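PDB 5H9K: lipocalin AI-4 from Rhodnius prolixus, which probably binds cysteinyl leukotrienes as a secreted salivary lipocalin of a blood-feeding insect. Local coordinates for residues S90-M95 with C111-S116; V97-Y102 with A136-K141; P42-K47 with N57-N62. One frame throughout, in Å; residues are numbered along the deposited sequence. Where two conformers were deposited one is given.

Interaction 1: S90-M95 with C111-S116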
loop_
_atom_site.group_PDB
_atom_site.type_symbol
_atom_site.label_atom_id
_atom_site.label_comp_id
_atom_site.label_asym_id
_atom_site.label_seq_id
_atom_site.Cartn_x
_atom_site.Cartn_y
_atom_site.Cartn_z
ATOM N N SER A 90 -17.803 -0.337 -2.573
ATOM C CA SER A 90 -17.451 0.906 -1.898
ATOM C C SER A 90 -16.847 0.523 -0.565
ATOM O O SER A 90 -17.494 -0.121 0.249
ATOM C CB SER A 90 -18.678 1.794 -1.707
ATOM O OG SER A 90 -18.337 2.992 -1.034
ATOM N N PHE A 91 -15.596 0.896 -0.344
ATOM C CA PHE A 91 -14.932 0.509 0.886
ATOM C C PHE A 91 -13.853 1.502 1.267
ATOM O O PHE A 91 -13.456 2.352 0.464
ATOM C CB PHE A 91 -14.352 -0.904 0.761
ATOM C CG PHE A 91 -13.319 -1.060 -0.324
ATOM C CD1 PHE A 91 -11.974 -0.847 -0.057
ATOM C CD2 PHE A 91 -13.692 -1.462 -1.603
ATOM C CE1 PHE A 91 -11.018 -1.004 -1.047
ATOM C CE2 PHE A 91 -12.727 -1.628 -2.600
ATOM C CZ PHE A 91 -11.392 -1.394 -2.309
ATOM N N THR A 92 -13.398 1.391 2.510
ATOM C CA THR A 92 -12.301 2.203 3.027
ATOM C C THR A 92 -11.088 1.319 3.277
ATOM O O THR A 92 -11.216 0.203 3.781
ATOM C CB THR A 92 -12.701 2.915 4.332
ATOM O OG1 THR A 92 -13.819 3.781 4.081
ATOM C CG2 THR A 92 -11.542 3.722 4.925
ATOM N N SER A 93 -9.917 1.814 2.908
ATOM C CA SER A 93 -8.670 1.108 3.125
ATOM C C SER A 93 -7.636 2.078 3.682
ATOM O O SER A 93 -7.468 3.176 3.140
ATOM C CB SER A 93 -8.184 0.495 1.811
ATOM O OG SER A 93 -7.037 -0.304 2.000
ATOM N N TYR A 94 -6.931 1.686 4.736
ATOM C CA TYR A 94 -5.866 2.532 5.281
ATOM C C TYR A 94 -4.515 2.064 4.769
ATOM O O TYR A 94 -4.251 0.857 4.724
ATOM C CB TYR A 94 -5.872 2.518 6.811
ATOM C CG TYR A 94 -7.144 3.077 7.402
ATOM C CD1 TYR A 94 -8.299 2.311 7.449
ATOM C CD2 TYR A 94 -7.195 4.375 7.899
ATOM C CE1 TYR A 94 -9.465 2.812 7.974
ATOM C CE2 TYR A 94 -8.363 4.884 8.427
ATOM C CZ TYR A 94 -9.488 4.092 8.462
ATOM O OH TYR A 94 -10.665 4.576 8.991
ATOM N N MET A 95 -3.658 2.998 4.376
ATOM C CA MET A 95 -2.321 2.629 3.931
ATOM C C MET A 95 -1.309 3.645 4.394
ATOM O O MET A 95 -1.613 4.836 4.501
ATOM C CB MET A 95 -2.229 2.514 2.402
ATOM C CG MET A 95 -3.378 1.784 1.703
ATOM S SD MET A 95 -3.201 1.681 -0.101
ATOM C CE MET A 95 -2.158 0.259 -0.160
ATOM N N CYS A 111 -4.331 -1.691 5.801
ATOM C CA CYS A 111 -5.369 -2.176 6.710
ATOM C C CYS A 111 -6.728 -2.085 6.072
ATOM O O CYS A 111 -7.093 -1.034 5.564
ATOM C CB CYS A 111 -5.408 -1.352 7.990
ATOM S SG CYS A 111 -3.949 -1.489 8.967
ATOM N N GLY A 112 -7.488 -3.170 6.121
ATOM C CA GLY A 112 -8.867 -3.145 5.672
ATOM C C GLY A 112 -9.774 -2.510 6.701
ATOM O O GLY A 112 -9.342 -2.141 7.808
ATOM N N LEU A 113 -11.045 -2.394 6.343
ATOM C CA LEU A 113 -12.043 -1.856 7.254
ATOM C C LEU A 113 -13.368 -2.538 7.002
ATOM O O LEU A 113 -13.830 -2.622 5.866
ATOM C CB LEU A 113 -12.199 -0.333 7.096
ATOM C CG LEU A 113 -13.163 0.324 8.096
ATOM C CD1 LEU A 113 -12.615 0.302 9.522
ATOM C CD2 LEU A 113 -13.526 1.748 7.679
ATOM N N TYR A 114 -13.963 -3.043 8.071
ATOM C CA TYR A 114 -15.330 -3.529 8.031
ATOM C C TYR A 114 -16.034 -2.899 9.217
ATOM O O TYR A 114 -15.685 -3.169 10.370
ATOM C CB TYR A 114 -15.389 -5.054 8.090
ATOM C CG TYR A 114 -16.781 -5.609 7.894
ATOM C CD1 TYR A 114 -17.634 -5.780 8.968
ATOM C CD2 TYR A 114 -17.237 -5.959 6.625
ATOM C CE1 TYR A 114 -18.905 -6.292 8.788
ATOM C CE2 TYR A 114 -18.506 -6.469 6.436
ATOM C CZ TYR A 114 -19.339 -6.630 7.522
ATOM O OH TYR A 114 -20.610 -7.142 7.341
ATOM N N GLY A 115 -17.004 -2.034 8.945
ATOM C CA GLY A 115 -17.624 -1.267 10.007
ATOM C C GLY A 115 -16.597 -0.326 10.613
ATOM O O GLY A 115 -16.078 0.554 9.934
ATOM N N SER A 116 -16.293 -0.512 11.892
ATOM C CA SER A 116 -15.372 0.393 12.574
ATOM C C SER A 116 -14.031 -0.250 12.920
ATOM O O SER A 116 -13.218 0.346 13.625
ATOM C CB SER A 116 -16.018 0.932 13.846
ATOM O OG SER A 116 -16.468 -0.130 14.669
HETATM O O HOH W 1 -11.161 -2.418 3.343
#
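The ring of Tyr94 meets the 111-116 segment at its edge: Cys111 O and CD2 of Leu113 both lie near the ring plane, the methyl 4.2 Å from Tyr94 CE1. With CG beside its own backbone N (chi1 -63°), the ring lies back along the strand toward Leu113, while Ile6 and Pro7 of the N-terminal segment and Ser80 of the adjoining strand also touch the tyrosine side chain. At the root of the side chain, Tyr94 CB and Cys111 CB sit 4.1 Å apart on the same face of the sheet, as expected of an antiparallel hydrogen-bonded pair. Both backbone bonds of that pair are short and nearly straight: Tyr94 N donates to Cys111 O at 2.8 Å and Cys111 N to Tyr94 O at 2.8 Å. Beyond it the two backbones draw apart toward Thr92 and Leu113, and a water bridges the gap, donating to Thr92 O (2.7 Å) and accepting from Leu113 N (3.0 Å). Leu113 and Thr92 run side by side in the same direction, CD2 of Leu113 lying against Thr92 CB at 3.6 Å. The hydroxyl of Thr92 is hydrogen-bonded to Gln82 on the neighbouring strand. Direct pairing therefore gives way to a water-mediated link two residues further on, and the disulfide ties Cys111, and through it the paired strands, to the N-terminal segment at Cys10.

Interaction 2: V97-Y102 with A136-K141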
loop_
_atom_site.group_PDB
_atom_site.type_symbol
_atom_site.label_atom_id
_atom_site.label_comp_id
_atom_site.label_asym_id
_atom_site.label_seq_id
_atom_site.Cartn_x
_atom_site.Cartn_y
_atom_site.Cartn_z
ATOM N N VAL A 97 2.946 4.556 3.613
ATOM C CA VAL A 97 4.199 4.251 2.934
ATOM C C VAL A 97 5.283 4.155 4.011
ATOM O O VAL A 97 5.683 5.155 4.617
ATOM C CB VAL A 97 4.558 5.286 1.853
ATOM C CG1 VAL A 97 5.874 4.914 1.211
ATOM C CG2 VAL A 97 3.459 5.337 0.786
ATOM N N VAL A 98 5.736 2.941 4.262
ATOM C CA VAL A 98 6.714 2.690 5.307
ATOM C C VAL A 98 8.083 3.220 4.894
ATOM O O VAL A 98 8.786 3.864 5.685
ATOM C CB VAL A 98 6.803 1.203 5.618
ATOM C CG1 VAL A 98 7.870 0.943 6.688
ATOM C CG2 VAL A 98 5.441 0.699 6.067
ATOM N N GLU A 99 8.466 2.947 3.646
ATOM C CA GLU A 99 9.767 3.382 3.139
ATOM C C GLU A 99 9.733 3.379 1.626
ATOM O O GLU A 99 9.204 2.446 1.025
ATOM C CB GLU A 99 10.900 2.482 3.649
ATOM C CG GLU A 99 12.284 2.955 3.220
ATOM C CD GLU A 99 13.395 2.307 4.016
ATOM O OE1 GLU A 99 13.283 2.228 5.258
ATOM O OE2 GLU A 99 14.390 1.874 3.403
ATOM N N THR A 100 10.287 4.416 1.007
ATOM C CA THR A 100 10.341 4.492 -0.447
ATOM C C THR A 100 11.523 5.333 -0.882
ATOM O O THR A 100 11.946 6.226 -0.145
ATOM C CB THR A 100 9.043 5.098 -1.038
ATOM O OG1 THR A 100 9.116 5.093 -2.468
ATOM C CG2 THR A 100 8.834 6.544 -0.542
ATOM N N ASP A 101 12.055 5.029 -2.063
ATOM C CA ASP A 101 13.042 5.907 -2.706
ATOM C C ASP A 101 12.440 6.664 -3.902
ATOM O O ASP A 101 13.154 7.350 -4.625
ATOM C CB ASP A 101 14.283 5.111 -3.142
ATOM C CG ASP A 101 14.062 4.330 -4.432
ATOM O OD1 ASP A 101 12.893 4.001 -4.736
ATOM O OD2 ASP A 101 15.053 4.053 -5.156
ATOM N N TYR A 102 11.126 6.540 -4.077
ATOM C CA TYR A 102 10.321 7.196 -5.127
ATOM C C TYR A 102 10.598 6.692 -6.541
ATOM O O TYR A 102 9.659 6.502 -7.312
ATOM C CB TYR A 102 10.483 8.734 -5.090
ATOM C CG TYR A 102 10.255 9.269 -3.703
ATOM C CD1 TYR A 102 8.965 9.355 -3.168
ATOM C CD2 TYR A 102 11.323 9.652 -2.909
ATOM C CE1 TYR A 102 8.744 9.822 -1.871
ATOM C CE2 TYR A 102 11.118 10.118 -1.620
ATOM C CZ TYR A 102 9.833 10.199 -1.111
ATOM O OH TYR A 102 9.639 10.661 0.169
ATOM N N ALA A 136 17.447 -4.532 -2.567
ATOM C CA ALA A 136 18.473 -4.457 -1.540
ATOM C C ALA A 136 18.270 -3.213 -0.679
ATOM O O ALA A 136 18.571 -3.205 0.514
ATOM C CB ALA A 136 19.826 -4.442 -2.174
ATOM N N GLY A 137 17.728 -2.170 -1.298
ATOM C CA GLY A 137 17.486 -0.902 -0.625
ATOM C C GLY A 137 16.473 -0.974 0.501
ATOM O O GLY A 137 16.391 -0.058 1.321
ATOM N N LEU A 138 15.686 -2.046 0.543
ATOM C CA LEU A 138 14.737 -2.246 1.641
ATOM C C LEU A 138 15.205 -3.286 2.659
ATOM O O LEU A 138 14.472 -3.575 3.607
ATOM C CB LEU A 138 13.356 -2.663 1.110
ATOM C CG LEU A 138 12.503 -1.546 0.516
ATOM C CD1 LEU A 138 11.240 -2.116 -0.078
ATOM C CD2 LEU A 138 12.147 -0.488 1.555
ATOM N N SER A 139 16.402 -3.843 2.491
ATOM C CA SER A 139 16.773 -4.967 3.348
ATOM C C SER A 139 16.849 -4.569 4.824
ATOM O O SER A 139 16.473 -5.374 5.679
ATOM C CB SER A 139 18.084 -5.605 2.883
ATOM O OG SER A 139 19.141 -4.679 2.941
ATOM N N THR A 140 17.277 -3.349 5.138
ATOM C CA THR A 140 17.300 -2.929 6.540
ATOM C C THR A 140 15.889 -2.919 7.120
ATOM O O THR A 140 15.637 -3.479 8.189
ATOM C CB THR A 140 17.944 -1.541 6.704
ATOM O OG1 THR A 140 19.304 -1.613 6.275
ATOM C CG2 THR A 140 17.913 -1.089 8.148
ATOM N N LYS A 141 14.967 -2.302 6.395
ATOM C CA LYS A 141 13.598 -2.181 6.880
ATOM C C LYS A 141 12.900 -3.542 6.929
ATOM O O LYS A 141 12.199 -3.832 7.897
ATOM C CB LYS A 141 12.827 -1.186 6.010
ATOM C CG LYS A 141 11.376 -0.916 6.456
ATOM C CD LYS A 141 11.294 -0.353 7.884
ATOM C CE LYS A 141 11.997 0.992 7.998
ATOM N NZ LYS A 141 11.863 1.585 9.365
HETATM O O HOH W 2 15.724 -0.359 4.280
#
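The apolar contacts between Glu99 and Leu138 and between Val98 and Lys141 join the end of strand 90-100 to the 3-10 turn 136-138 and the first turn of helix 139-144. Glu99 and Leu138 run antiparallel past one another, so that CD2 of Leu138 lies along the acid's stem, 3.8 Å from Glu99 CG. Lys141 packs through its aliphatic chain, whose CD comes within 3.9 Å of Val98 CG1. Bends at chi2 and chi3 (59° and 62°) fold this chain over the valine and across the carboxylate.

The polar part is indirect. A water donates to Glu99 OE2 at 2.7 Å and accepts from Lys141 N at 3.0 Å, linking the acid to the backbone of the helix's first turn. The other carboxylate oxygen, Glu99 OE1, approaches Lys141 CE at 3.3 Å, but Lys141 NZ stays 4.4 Å from Glu99 OE1, too far for a salt bridge; the ammonium is instead hydrogen-bonded to Gln144 and to the carbonyl of Lys16. The opposite charges may still attract through space.

Within the helical segment, Ala136 O accepts from both Ser139 N and Ser139 OG, the hydroxyl at 2.9 Å. Val98 and Glu99 together face Leu107 in a classic beta bulge, and Thr100 OG1 accepts from Tyr102 N in an ST turn. Helix 139-144, following strand 121-127 and laid against the sheet here, is consistent with the helix that packs on the barrel in lipocalins.

Interaction 3: P42-K47 with N57-N62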
loop_
_atom_site.group_PDB
_atom_site.type_symbol
_atom_site.label_atom_id
_atom_site.label_comp_id
_atom_site.label_asym_id
_atom_site.label_seq_id
_atom_site.Cartn_x
_atom_site.Cartn_y
_atom_site.Cartn_z
ATOM N N PRO A 42 -5.245 -17.536 -7.198
ATOM C CA PRO A 42 -4.014 -17.355 -7.972
ATOM C C PRO A 42 -3.423 -15.967 -7.785
ATOM O O PRO A 42 -4.169 -15.010 -7.562
ATOM C CB PRO A 42 -4.482 -17.554 -9.411
ATOM C CG PRO A 42 -5.870 -17.023 -9.401
ATOM C CD PRO A 42 -6.443 -17.347 -8.037
ATOM N N VAL A 43 -2.103 -15.859 -7.871
ATOM C CA VAL A 43 -1.472 -14.547 -7.819
ATOM C C VAL A 43 -1.843 -13.730 -9.050
ATOM O O VAL A 43 -2.197 -14.268 -10.103
ATOM C CB VAL A 43 0.063 -14.635 -7.703
ATOM C CG1 VAL A 43 0.456 -15.389 -6.427
ATOM C CG2 VAL A 43 0.667 -15.279 -8.930
ATOM N N ARG A 44 -1.757 -12.414 -8.893
ATOM C CA ARG A 44 -2.153 -11.457 -9.915
ATOM C C ARG A 44 -1.075 -10.393 -10.048
ATOM O O ARG A 44 -0.215 -10.278 -9.183
ATOM C CB ARG A 44 -3.489 -10.801 -9.549
ATOM C CG ARG A 44 -4.597 -11.775 -9.171
ATOM C CD ARG A 44 -5.867 -11.035 -8.820
ATOM N NE ARG A 44 -6.168 -10.007 -9.808
ATOM C CZ ARG A 44 -6.214 -8.709 -9.538
ATOM N NH1 ARG A 44 -5.991 -8.284 -8.300
ATOM N NH2 ARG A 44 -6.489 -7.840 -10.499
ATOM N N CYS A 45 -1.126 -9.614 -11.126
ATOM C CA CYS A 45 -0.326 -8.399 -11.207
ATOM C C CYS A 45 -1.240 -7.186 -11.154
ATOM O O CYS A 45 -1.921 -6.859 -12.129
ATOM C CB CYS A 45 0.528 -8.354 -12.472
ATOM S SG CYS A 45 1.617 -6.911 -12.492
ATOM N N GLU A 46 -1.248 -6.533 -9.997
ATOM C CA GLU A 46 -2.018 -5.318 -9.786
ATOM C C GLU A 46 -1.154 -4.111 -10.063
ATOM O O GLU A 46 -0.106 -3.936 -9.429
ATOM C CB GLU A 46 -2.531 -5.227 -8.352
ATOM C CG GLU A 46 -3.668 -6.114 -7.991
ATOM C CD GLU A 46 -4.435 -5.597 -6.774
ATOM O OE1 GLU A 46 -3.846 -4.975 -5.852
ATOM O OE2 GLU A 46 -5.649 -5.825 -6.748
ATOM N N LYS A 47 -1.595 -3.287 -11.008
ATOM C CA LYS A 47 -0.913 -2.058 -11.369
ATOM C C LYS A 47 -1.641 -0.890 -10.735
ATOM O O LYS A 47 -2.847 -0.736 -10.917
ATOM C CB LYS A 47 -0.850 -1.889 -12.888
ATOM C CG LYS A 47 -0.183 -0.590 -13.332
ATOM C CD LYS A 47 0.015 -0.546 -14.844
ATOM C CE LYS A 47 -1.308 -0.505 -15.566
ATOM N NZ LYS A 47 -1.960 0.817 -15.386
ATOM N N ASN A 57 -5.526 4.354 -8.036
ATOM C CA ASN A 57 -6.359 3.404 -8.756
ATOM C C ASN A 57 -5.629 2.088 -8.958
ATOM O O ASN A 57 -4.397 2.058 -8.947
ATOM C CB ASN A 57 -6.749 3.968 -10.109
ATOM C CG ASN A 57 -7.655 5.178 -10.008
ATOM O OD1 ASN A 57 -7.906 5.699 -8.922
ATOM N ND2 ASN A 57 -8.141 5.642 -11.152
ATOM N N PHE A 58 -6.369 1.006 -9.175
ATOM C CA PHE A 58 -5.732 -0.250 -9.547
ATOM C C PHE A 58 -6.740 -1.211 -10.177
ATOM O O PHE A 58 -7.958 -1.042 -10.035
ATOM C CB PHE A 58 -5.029 -0.897 -8.344
ATOM C CG PHE A 58 -5.932 -1.220 -7.174
ATOM C CD1 PHE A 58 -6.258 -0.253 -6.231
ATOM C CD2 PHE A 58 -6.406 -2.503 -6.988
ATOM C CE1 PHE A 58 -7.066 -0.553 -5.145
ATOM C CE2 PHE A 58 -7.209 -2.816 -5.902
ATOM C CZ PHE A 58 -7.539 -1.834 -4.977
ATOM N N ASN A 59 -6.223 -2.201 -10.904
ATOM C CA ASN A 59 -7.044 -3.282 -11.435
ATOM C C ASN A 59 -7.252 -4.326 -10.347
ATOM O O ASN A 59 -6.372 -5.151 -10.074
ATOM C CB ASN A 59 -6.415 -3.913 -12.686
ATOM C CG ASN A 59 -4.999 -4.402 -12.450
ATOM O OD1 ASN A 59 -4.159 -3.659 -11.956
ATOM N ND2 ASN A 59 -4.718 -5.642 -12.826
ATOM N N GLY A 60 -8.408 -4.268 -9.699
ATOM C CA GLY A 60 -8.712 -5.170 -8.604
ATOM C C GLY A 60 -9.361 -6.462 -9.054
ATOM O O GLY A 60 -9.662 -6.648 -10.235
ATOM N N LYS A 61 -9.590 -7.350 -8.091
ATOM C CA LYS A 61 -10.274 -8.625 -8.303
ATOM C C LYS A 61 -11.598 -8.500 -9.052
ATOM O O LYS A 61 -11.925 -9.328 -9.904
ATOM C CB LYS A 61 -10.543 -9.290 -6.950
ATOM C CG LYS A 61 -9.611 -10.419 -6.574
ATOM C CD LYS A 61 -10.375 -11.733 -6.532
ATOM C CE LYS A 61 -9.723 -12.740 -5.599
ATOM N NZ LYS A 61 -9.770 -12.287 -4.179
ATOM N N ASN A 62 -12.370 -7.479 -8.702
ATOM C CA ASN A 62 -13.731 -7.328 -9.202
ATOM C C ASN A 62 -13.869 -6.115 -10.100
ATOM O O ASN A 62 -14.914 -5.467 -10.129
ATOM C CB ASN A 62 -14.719 -7.221 -8.042
ATOM C CG ASN A 62 -14.655 -8.411 -7.111
ATOM O OD1 ASN A 62 -14.348 -8.271 -5.928
ATOM N ND2 ASN A 62 -14.938 -9.592 -7.640
#
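Side-chain-to-backbone hydrogen bonds dominate this surface contact, which joins the open end of the antiparallel hairpin formed by strands 46-51 and 55-60. The amide of Asn59 grips the backbone of the 42-47 segment twice: its ND2 donates to Cys45 O at 3.1 Å, while its OD1 accepts from Lys47 N at 2.8 Å, in the carbonyl plane. A chi1 of 55°, with CG between backbone N and carbonyl carbon, sends the amide across to these two groups, and the paired bonds fix its rotation. Arg44 reaches back with NH2 to Asn59 O (2.7 Å); the bond is straight at hydrogen, but the donor stands well above the carbonyl plane. Within 42-47, Arg44 NH1 makes a salt bridge with Glu46 OE2 at 2.9 Å, met on the anti side of the carboxylate. Glu46 runs alongside Phe58, their planes 54° apart and OE2 3.4 Å from Phe58 CD2, while its OE1 is hydrogen-bonded to Tyr48, whose ring stacks on Phe58. The backbones also touch through a CA-H...O contact from Phe58 CA to Lys47 O (3.2 Å). Cys45, disulfide-bonded to Cys155, places this junction beside the C-terminal tail. Such hairpins of neighbouring antiparallel strands build the lipocalin beta-barrel.

In the fold
Interactions 1 and 2 share strand 90-100 but use its two ends, their centres about 24 Å apart on opposite sides of the chain's centre. Both are partly buried, whereas interaction 3 lies at the surface, its centre about 17 Å from that of interaction 1. Chemistry follows place. Interaction 1 pairs strand 90-100 with the end of its sheet neighbour through main-chain bonds; interaction 2 sets a helix against the strand through aliphatic contacts and water; interaction 3 relies on amide, guanidinium and carboxylate groups. Interactions 1 and 3 each include a disulfide cysteine, Cys111 and Cys45, linking the end of strand 105-111 and the lead-in to strand 46-51 to the N- and C-terminal segments respectively.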